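Local coordinates for protein halogenase PltM (PDB 6BZN) that halogenates phenolic compounds with chloride, bromide or iodide, as a flavin-dependent enzyme, at residues Q97-S102 with Q141-F146; E135-R140 with V260-N265. One frame throughout, in Å; residues are numbered along the deposited sequence.

Contact 1 of 2, residues Q97-S102 with Q141-F146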
ATOM      1  N   GLN A  97      -4.154 -16.060 -15.439  1.00 17.54           N
ATOM      2  CA  GLN A  97      -4.756 -16.313 -16.754  1.00 19.52           C
ATOM      3  C   GLN A  97      -4.376 -15.284 -17.839  1.00 19.10           C
ATOM      4  O   GLN A  97      -4.129 -15.655 -18.985  1.00 18.24           O
ATOM      5  CB  GLN A  97      -6.278 -16.394 -16.588  1.00 22.10           C
ATOM      6  CG  GLN A  97      -7.082 -16.590 -17.855  1.00 25.00           C
ATOM      7  CD  GLN A  97      -8.579 -16.650 -17.591  1.00 28.30           C
ATOM      8  OE1 GLN A  97      -9.033 -16.775 -16.443  1.00 31.13           O
ATOM      9  NE2 GLN A  97      -9.358 -16.571 -18.660  1.00 30.51           N
ATOM     10  N   HIS A  98      -4.318 -14.008 -17.476  1.00 19.06           N
ATOM     11  CA  HIS A  98      -4.140 -12.925 -18.455  1.00 20.32           C
ATOM     12  C   HIS A  98      -2.807 -12.222 -18.442  1.00 18.91           C
ATOM     13  O   HIS A  98      -2.387 -11.741 -19.482  1.00 20.31           O
ATOM     14  CB  HIS A  98      -5.217 -11.873 -18.271  1.00 22.46           C
ATOM     15  CG  HIS A  98      -6.592 -12.397 -18.507  1.00 24.67           C
ATOM     16  ND1 HIS A  98      -7.099 -12.592 -19.774  1.00 26.51           N
ATOM     17  CD2 HIS A  98      -7.554 -12.798 -17.646  1.00 26.38           C
ATOM     18  CE1 HIS A  98      -8.328 -13.069 -19.682  1.00 27.91           C
ATOM     19  NE2 HIS A  98      -8.631 -13.198 -18.401  1.00 28.06           N
ATOM     20  N   VAL A  99      -2.175 -12.098 -17.283  1.00 17.06           N
ATOM     21  CA  VAL A  99      -0.872 -11.455 -17.192  1.00 16.65           C
ATOM     22  C   VAL A  99       0.209 -12.519 -17.386  1.00 15.86           C
ATOM     23  O   VAL A  99       1.119 -12.356 -18.197  1.00 16.23           O
ATOM     24  CB  VAL A  99      -0.662 -10.739 -15.843  1.00 16.48           C
ATOM     25  CG1 VAL A  99       0.708 -10.067 -15.815  1.00 16.47           C
ATOM     26  CG2 VAL A  99      -1.754  -9.708 -15.606  1.00 16.68           C
ATOM     27  N   GLY A 100       0.103 -13.594 -16.613  1.00 14.10           N
ATOM     28  CA  GLY A 100       1.005 -14.723 -16.749  1.00 13.75           C
ATOM     29  C   GLY A 100       1.121 -15.503 -15.469  1.00 13.22           C
ATOM     30  O   GLY A 100       0.914 -14.974 -14.371  1.00 12.11           O
ATOM     31  N   SER A 101       1.505 -16.764 -15.597  1.00 12.88           N
ATOM     32  CA  SER A 101       1.513 -17.656 -14.441  1.00 12.97           C
ATOM     33  C   SER A 101       2.603 -17.313 -13.406  1.00 13.13           C
ATOM     34  O   SER A 101       2.506 -17.742 -12.255  1.00 13.67           O
ATOM     35  CB  SER A 101       1.626 -19.117 -14.875  1.00 13.43           C
ATOM     36  OG  SER A 101       2.798 -19.340 -15.637  1.00 13.48           O
ATOM     37  N   SER A 102       3.622 -16.549 -13.793  1.00 12.50           N
ATOM     38  CA  SER A 102       4.623 -16.101 -12.830  1.00 12.25           C
ATOM     39  C   SER A 102       4.273 -14.757 -12.166  1.00 12.09           C
ATOM     40  O   SER A 102       5.020 -14.286 -11.303  1.00 12.10           O
ATOM     41  CB  SER A 102       5.984 -16.018 -13.505  1.00 12.76           C
ATOM     42  OG  SER A 102       6.441 -17.310 -13.896  1.00 12.69           O
ATOM     43  N   GLN A 141       7.377  -6.640 -11.336  1.00 11.14           N
ATOM     44  CA  GLN A 141       7.951  -6.592 -12.685  1.00 11.20           C
ATOM     45  C   GLN A 141       6.962  -6.988 -13.778  1.00 11.31           C
ATOM     46  O   GLN A 141       6.966  -6.409 -14.852  1.00 11.67           O
ATOM     47  CB  GLN A 141       9.236  -7.418 -12.803  1.00 11.35           C
ATOM     48  CG  GLN A 141       9.108  -8.905 -12.536  1.00 11.15           C
ATOM     49  CD  GLN A 141      10.304  -9.674 -13.065  1.00 11.05           C
ATOM     50  OE1 GLN A 141      11.357  -9.703 -12.440  1.00 11.10           O
ATOM     51  NE2 GLN A 141      10.138 -10.310 -14.237  1.00 11.69           N
ATOM     52  N   ASP A 142       6.127  -7.989 -13.522  1.00 11.31           N
ATOM     53  CA  ASP A 142       5.201  -8.484 -14.545  1.00 11.47           C
ATOM     54  C   ASP A 142       3.892  -7.721 -14.518  1.00 11.68           C
ATOM     55  O   ASP A 142       3.334  -7.400 -15.565  1.00 12.56           O
ATOM     56  CB  ASP A 142       4.948  -9.975 -14.376  1.00 11.72           C
ATOM     57  CG  ASP A 142       6.168 -10.843 -14.750  1.00 12.19           C
ATOM     58  OD1 ASP A 142       7.161 -10.346 -15.343  1.00 12.29           O
ATOM     59  OD2 ASP A 142       6.117 -12.056 -14.423  1.00 12.64           O
ATOM     60  N   ILE A 143       3.417  -7.405 -13.318  1.00 11.50           N
ATOM     61  CA  ILE A 143       2.187  -6.646 -13.149  1.00 11.50           C
ATOM     62  C   ILE A 143       2.319  -5.260 -13.776  1.00 11.69           C
ATOM     63  O   ILE A 143       1.444  -4.845 -14.541  1.00 11.30           O
ATOM     64  CB  ILE A 143       1.806  -6.539 -11.646  1.00 11.34           C
ATOM     65  CG1 ILE A 143       1.451  -7.920 -11.080  1.00 11.67           C
ATOM     66  CG2 ILE A 143       0.680  -5.538 -11.407  1.00 11.49           C
ATOM     67  CD1 ILE A 143       0.194  -8.550 -11.629  1.00 11.91           C
ATOM     68  N   ASP A 144       3.407  -4.560 -13.464  1.00 11.63           N
ATOM     69  CA  ASP A 144       3.601  -3.184 -13.955  1.00 12.43           C
ATOM     70  C   ASP A 144       3.808  -3.130 -15.459  1.00 12.23           C
ATOM     71  O   ASP A 144       3.328  -2.213 -16.106  1.00 12.40           O
ATOM     72  CB  ASP A 144       4.748  -2.475 -13.219  1.00 13.25           C
ATOM     73  CG  ASP A 144       4.394  -2.166 -11.751  1.00 14.68           C
ATOM     74  OD1 ASP A 144       3.474  -2.800 -11.184  1.00 15.58           O
ATOM     75  OD2 ASP A 144       5.037  -1.288 -11.154  1.00 18.04           O
ATOM     76  N   TYR A 145       4.504  -4.116 -16.021  1.00 12.25           N
ATOM     77  CA  TYR A 145       4.737  -4.122 -17.458  1.00 12.72           C
ATOM     78  C   TYR A 145       3.376  -4.310 -18.156  1.00 12.30           C
ATOM     79  O   TYR A 145       3.049  -3.584 -19.093  1.00 12.10           O
ATOM     80  CB  TYR A 145       5.727  -5.209 -17.884  1.00 13.12           C
ATOM     81  CG  TYR A 145       6.496  -4.943 -19.186  1.00 14.08           C
ATOM     82  CD1 TYR A 145       6.229  -3.830 -19.998  1.00 14.48           C
ATOM     83  CD2 TYR A 145       7.489  -5.827 -19.611  1.00 14.41           C
ATOM     84  CE1 TYR A 145       6.939  -3.594 -21.172  1.00 14.73           C
ATOM     85  CE2 TYR A 145       8.193  -5.602 -20.792  1.00 15.22           C
ATOM     86  CZ  TYR A 145       7.915  -4.481 -21.565  1.00 15.21           C
ATOM     87  OH  TYR A 145       8.611  -4.229 -22.733  1.00 16.38           O
ATOM     88  N   PHE A 146       2.568  -5.241 -17.648  1.00 11.57           N
ATOM     89  CA  PHE A 146       1.191  -5.441 -18.138  1.00 11.51           C
ATOM     90  C   PHE A 146       0.358  -4.158 -18.063  1.00 11.37           C
ATOM     91  O   PHE A 146      -0.337  -3.819 -19.011  1.00 11.07           O
ATOM     92  CB  PHE A 146       0.520  -6.575 -17.359  1.00 11.71           C
ATOM     93  CG  PHE A 146      -0.865  -6.902 -17.818  1.00 12.23           C
ATOM     94  CD1 PHE A 146      -1.970  -6.283 -17.230  1.00 12.59           C
ATOM     95  CD2 PHE A 146      -1.077  -7.838 -18.813  1.00 12.71           C
ATOM     96  CE1 PHE A 146      -3.259  -6.598 -17.639  1.00 13.06           C
ATOM     97  CE2 PHE A 146      -2.359  -8.144 -19.239  1.00 13.11           C
ATOM     98  CZ  PHE A 146      -3.453  -7.533 -18.645  1.00 13.44           C
TER
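Phe146 and Val99 meet because each side chain is turned toward the other: the ring carbon CG of Phe146 lies anti to its own backbone N (chi1 -177°), which swings the phenyl off helix 140-153, and Val99 has CG2 anti to its carbonyl carbon, dropping that methyl onto the ring. CG2 sits 3.6 Å from the ring centroid and 9° off the normal, a CH-pi contact almost exactly over the middle of the face. The other branch, Val99 CG1, lies against the helix backbone, 3.8 Å from Asp142 O and the same distance from Phe146 CB, and lightly touches Ile143 CD1 at 4.5 Å. Leu89 packs against Val99, Ile143 and Phe146. His98 O approaches Phe146 CE2 obliquely at 3.6 Å. One turn back, Asp142 OD2 lies 4.0 Å from Ser102 C, simple packing, while Gln141 NE2 donates a nearly straight bond (167°) to Asp142 OD1 from above the carboxylate plane. Ser102 OG hydrogen-bonds Thr270 OG1. With an alanine in place of Phe146, Val99 CG2 would probably lose the face it rests on, and a gap would open beside Val99. Cohesion thus rests mainly on apolar fit between a branched side chain and an aromatic face, not on polar bonds.

Contact 2 of 2, residues E135-R140 with V260-N265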
ATOM      1  N   GLU A 135      -6.716 -12.854  -2.535  1.00 19.66           N
ATOM      2  CA  GLU A 135      -6.078 -11.694  -3.141  1.00 19.59           C
ATOM      3  C   GLU A 135      -4.670 -12.039  -3.587  1.00 16.92           C
ATOM      4  O   GLU A 135      -4.215 -13.150  -3.360  1.00 16.91           O
ATOM      5  CB  GLU A 135      -6.074 -10.564  -2.145  1.00 21.36           C
ATOM      6  CG  GLU A 135      -7.484 -10.113  -1.918  1.00 24.40           C
ATOM      7  CD  GLU A 135      -7.620  -9.128  -0.811  1.00 28.26           C
ATOM      8  OE1 GLU A 135      -6.595  -8.770  -0.190  1.00 31.22           O
ATOM      9  OE2 GLU A 135      -8.777  -8.732  -0.562  1.00 32.63           O
ATOM     10  N   ALA A 136      -4.006 -11.086  -4.243  1.00 15.75           N
ATOM     11  CA  ALA A 136      -2.723 -11.349  -4.892  1.00 14.00           C
ATOM     12  C   ALA A 136      -1.521 -10.858  -4.088  1.00 13.25           C
ATOM     13  O   ALA A 136      -1.573  -9.827  -3.406  1.00 12.06           O
ATOM     14  CB  ALA A 136      -2.706 -10.715  -6.266  1.00 13.92           C
ATOM     15  N   HIS A 137      -0.428 -11.617  -4.206  1.00 12.29           N
ATOM     16  CA  HIS A 137       0.916 -11.120  -3.970  1.00 11.71           C
ATOM     17  C   HIS A 137       1.464 -10.775  -5.358  1.00 11.24           C
ATOM     18  O   HIS A 137       1.731 -11.660  -6.168  1.00 10.95           O
ATOM     19  CB  HIS A 137       1.792 -12.178  -3.342  1.00 11.93           C
ATOM     20  CG  HIS A 137       1.509 -12.411  -1.896  1.00 12.12           C
ATOM     21  ND1 HIS A 137       1.955 -13.529  -1.230  1.00 12.37           N
ATOM     22  CD2 HIS A 137       0.847 -11.662  -0.983  1.00 12.08           C
ATOM     23  CE1 HIS A 137       1.592 -13.451   0.038  1.00 12.47           C
ATOM     24  NE2 HIS A 137       0.918 -12.328   0.212  1.00 12.00           N
ATOM     25  N   LEU A 138       1.608  -9.480  -5.610  1.00 10.95           N
ATOM     26  CA  LEU A 138       1.907  -8.952  -6.939  1.00 10.64           C
ATOM     27  C   LEU A 138       3.390  -9.013  -7.240  1.00 10.36           C
ATOM     28  O   LEU A 138       4.189  -8.417  -6.514  1.00 10.45           O
ATOM     29  CB  LEU A 138       1.429  -7.506  -7.024  1.00 10.84           C
ATOM     30  CG  LEU A 138      -0.050  -7.231  -6.773  1.00 11.05           C
ATOM     31  CD1 LEU A 138      -0.269  -5.750  -6.612  1.00 11.79           C
ATOM     32  CD2 LEU A 138      -0.906  -7.761  -7.909  1.00 11.14           C
ATOM     33  N   PHE A 139       3.766  -9.737  -8.298  1.00 10.53           N
ATOM     34  CA  PHE A 139       5.141  -9.777  -8.766  1.00 10.26           C
ATOM     35  C   PHE A 139       5.265  -8.579  -9.679  1.00 10.45           C
ATOM     36  O   PHE A 139       4.895  -8.630 -10.853  1.00 10.29           O
ATOM     37  CB  PHE A 139       5.433 -11.109  -9.475  1.00 10.46           C
ATOM     38  CG  PHE A 139       6.881 -11.337  -9.826  1.00 10.52           C
ATOM     39  CD1 PHE A 139       7.885 -11.205  -8.869  1.00 10.87           C
ATOM     40  CD2 PHE A 139       7.244 -11.752 -11.115  1.00 10.49           C
ATOM     41  CE1 PHE A 139       9.216 -11.453  -9.188  1.00 10.73           C
ATOM     42  CE2 PHE A 139       8.582 -11.999 -11.433  1.00 10.66           C
ATOM     43  CZ  PHE A 139       9.560 -11.853 -10.466  1.00 10.53           C
ATOM     44  N   ARG A 140       5.758  -7.479  -9.119  1.00 10.72           N
ATOM     45  CA  ARG A 140       5.566  -6.165  -9.746  1.00 11.40           C
ATOM     46  C   ARG A 140       6.232  -5.998 -11.112  1.00 11.49           C
ATOM     47  O   ARG A 140       5.683  -5.321 -11.989  1.00 11.68           O
ATOM     48  CB  ARG A 140       5.995  -5.059  -8.787  1.00 12.09           C
ATOM     49  CG  ARG A 140       5.099  -4.929  -7.556  1.00 12.39           C
ATOM     50  CD  ARG A 140       3.712  -4.373  -7.870  1.00 13.06           C
ATOM     51  NE  ARG A 140       3.861  -3.041  -8.461  1.00 13.84           N
ATOM     52  CZ  ARG A 140       4.030  -1.913  -7.774  1.00 14.64           C
ATOM     53  NH1 ARG A 140       3.955  -1.885  -6.453  1.00 14.87           N
ATOM     54  NH2 ARG A 140       4.227  -0.783  -8.440  1.00 15.30           N
ATOM     55  N   VAL A 260       7.178 -12.180   4.932  1.00 11.58           N
ATOM     56  CA  VAL A 260       7.349 -13.329   4.068  1.00 12.01           C
ATOM     57  C   VAL A 260       6.138 -13.325   3.128  1.00 12.26           C
ATOM     58  O   VAL A 260       4.991 -13.553   3.552  1.00 12.59           O
ATOM     59  CB  VAL A 260       7.444 -14.642   4.875  1.00 12.04           C
ATOM     60  CG1 VAL A 260       7.699 -15.827   3.957  1.00 12.27           C
ATOM     61  CG2 VAL A 260       8.547 -14.544   5.923  1.00 12.11           C
ATOM     62  N   ILE A 261       6.402 -13.035   1.854  1.00 12.20           N
ATOM     63  CA  ILE A 261       5.382 -12.819   0.844  1.00 12.42           C
ATOM     64  C   ILE A 261       5.722 -13.730  -0.331  1.00 12.25           C
ATOM     65  O   ILE A 261       6.452 -13.323  -1.243  1.00 12.47           O
ATOM     66  CB  ILE A 261       5.325 -11.328   0.445  1.00 12.79           C
ATOM     67  CG1 ILE A 261       4.776 -10.519   1.613  1.00 13.03           C
ATOM     68  CG2 ILE A 261       4.452 -11.084  -0.771  1.00 12.95           C
ATOM     69  CD1 ILE A 261       4.750  -9.035   1.378  1.00 13.50           C
ATOM     70  N   PRO A 262       5.212 -14.975  -0.311  1.00 12.03           N
ATOM     71  CA  PRO A 262       5.558 -15.905  -1.397  1.00 12.07           C
ATOM     72  C   PRO A 262       4.889 -15.591  -2.714  1.00 12.08           C
ATOM     73  O   PRO A 262       3.714 -15.183  -2.732  1.00 11.27           O
ATOM     74  CB  PRO A 262       5.044 -17.257  -0.881  1.00 12.19           C
ATOM     75  CG  PRO A 262       4.956 -17.084   0.586  1.00 12.32           C
ATOM     76  CD  PRO A 262       4.509 -15.676   0.774  1.00 12.25           C
ATOM     77  N   PHE A 263       5.626 -15.776  -3.811  1.00 11.99           N
ATOM     78  CA  PHE A 263       5.008 -15.856  -5.142  1.00 12.13           C
ATOM     79  C   PHE A 263       4.833 -17.310  -5.588  1.00 12.58           C
ATOM     80  O   PHE A 263       4.258 -17.540  -6.640  1.00 12.30           O
ATOM     81  CB  PHE A 263       5.809 -15.083  -6.193  1.00 11.93           C
ATOM     82  CG  PHE A 263       6.087 -13.649  -5.809  1.00 11.96           C
ATOM     83  CD1 PHE A 263       5.059 -12.720  -5.764  1.00 11.92           C
ATOM     84  CD2 PHE A 263       7.376 -13.237  -5.488  1.00 11.92           C
ATOM     85  CE1 PHE A 263       5.311 -11.408  -5.419  1.00 11.67           C
ATOM     86  CE2 PHE A 263       7.637 -11.930  -5.132  1.00 11.95           C
ATOM     87  CZ  PHE A 263       6.604 -11.010  -5.107  1.00 11.90           C
ATOM     88  N   ASN A 264       5.306 -18.262  -4.784  1.00 12.65           N
ATOM     89  CA  ASN A 264       5.345 -19.693  -5.145  1.00 14.33           C
ATOM     90  C   ASN A 264       4.317 -20.553  -4.384  1.00 15.13           C
ATOM     91  O   ASN A 264       4.521 -21.748  -4.198  1.00 16.36           O
ATOM     92  CB  ASN A 264       6.774 -20.243  -4.965  1.00 14.53           C
ATOM     93  CG  ASN A 264       7.213 -20.319  -3.518  1.00 15.01           C
ATOM     94  OD1 ASN A 264       6.797 -19.509  -2.689  1.00 14.89           O
ATOM     95  ND2 ASN A 264       8.069 -21.281  -3.207  1.00 15.11           N
ATOM     96  N   ASN A 265       3.218 -19.931  -3.972  1.00 15.86           N
ATOM     97  CA  ASN A 265       2.208 -20.557  -3.123  1.00 16.94           C
ATOM     98  C   ASN A 265       0.865 -20.762  -3.823  1.00 19.40           C
ATOM     99  O   ASN A 265      -0.127 -21.096  -3.164  1.00 21.09           O
ATOM    100  CB  ASN A 265       2.010 -19.713  -1.854  1.00 16.38           C
ATOM    101  CG  ASN A 265       1.470 -18.313  -2.138  1.00 15.43           C
ATOM    102  OD1 ASN A 265       1.263 -17.924  -3.289  1.00 14.83           O
ATOM    103  ND2 ASN A 265       1.271 -17.538  -1.081  1.00 15.02           N
TER
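Ile261, near the end of strand 256-262, sets its CG2 methyl over the face of the His137 imidazole, 3.5 Å from the ring centroid in a CH-pi contact; CG2 reaches it by standing anti to the backbone N of Ile261. Pro262 follows with two touches on the same ring. Its CD packs 3.7 Å from His137 CE1, and its carbonyl O accepts a hydrogen bond from His137 ND1 (2.8 Å, N-H...O angle 160°). That oxygen lies close to the imidazole plane, though the donor is tilted 22° from the carbonyl plane. Since His137 NE2 bonds Thr248 OG1, both ring nitrogens have partners and the rotation of the buried imidazole is fixed. Phe263 then turns its ring toward residues 137-139: CE1 comes 3.4 Å from Leu138 O, and CD1 is near His137 O at the ring edge. Phe139 presents its edge to one face of Phe263, a T-shaped pair with centroids 5.1 Å apart and planes at 61°, closest at Phe139 CD1 to Phe263 CE2 (3.8 Å). Asn265 ND2 lies near the imidazole and hydrogen-bonds Phe245 O, while OD1 accepts from Ile106 N. The contact thus joins the end of strand 134-138, paired with strand 104-107 and backed by Ile95 of helix 92-98, to the mixed sheet, where strand 256-262 runs between strands 248-253 and 273-281.

Contacts 1 and 2 lie about 12 Å apart, centre to centre. The segments of one are interleaved with those of the other: 97-102 comes first, then 135-140, 141-146 directly after it, and 260-265 last. Strand 134-138 therefore runs into helix 140-153, so contact 2 ties the strand to the mixed sheet while contact 1 packs the following helix against segment 97-102. They also touch directly, Ser102 O lying 3.4 Å from Phe139 CD2 and Ile143 CG1 4.0 Å from Leu138 CD2. Arg140, at the junction, and Ile33, beside Ile143, bind FAD in another structure of this protein; none is bound here. The strand-to-helix turn between the contacts thus probably forms part of the flavin site.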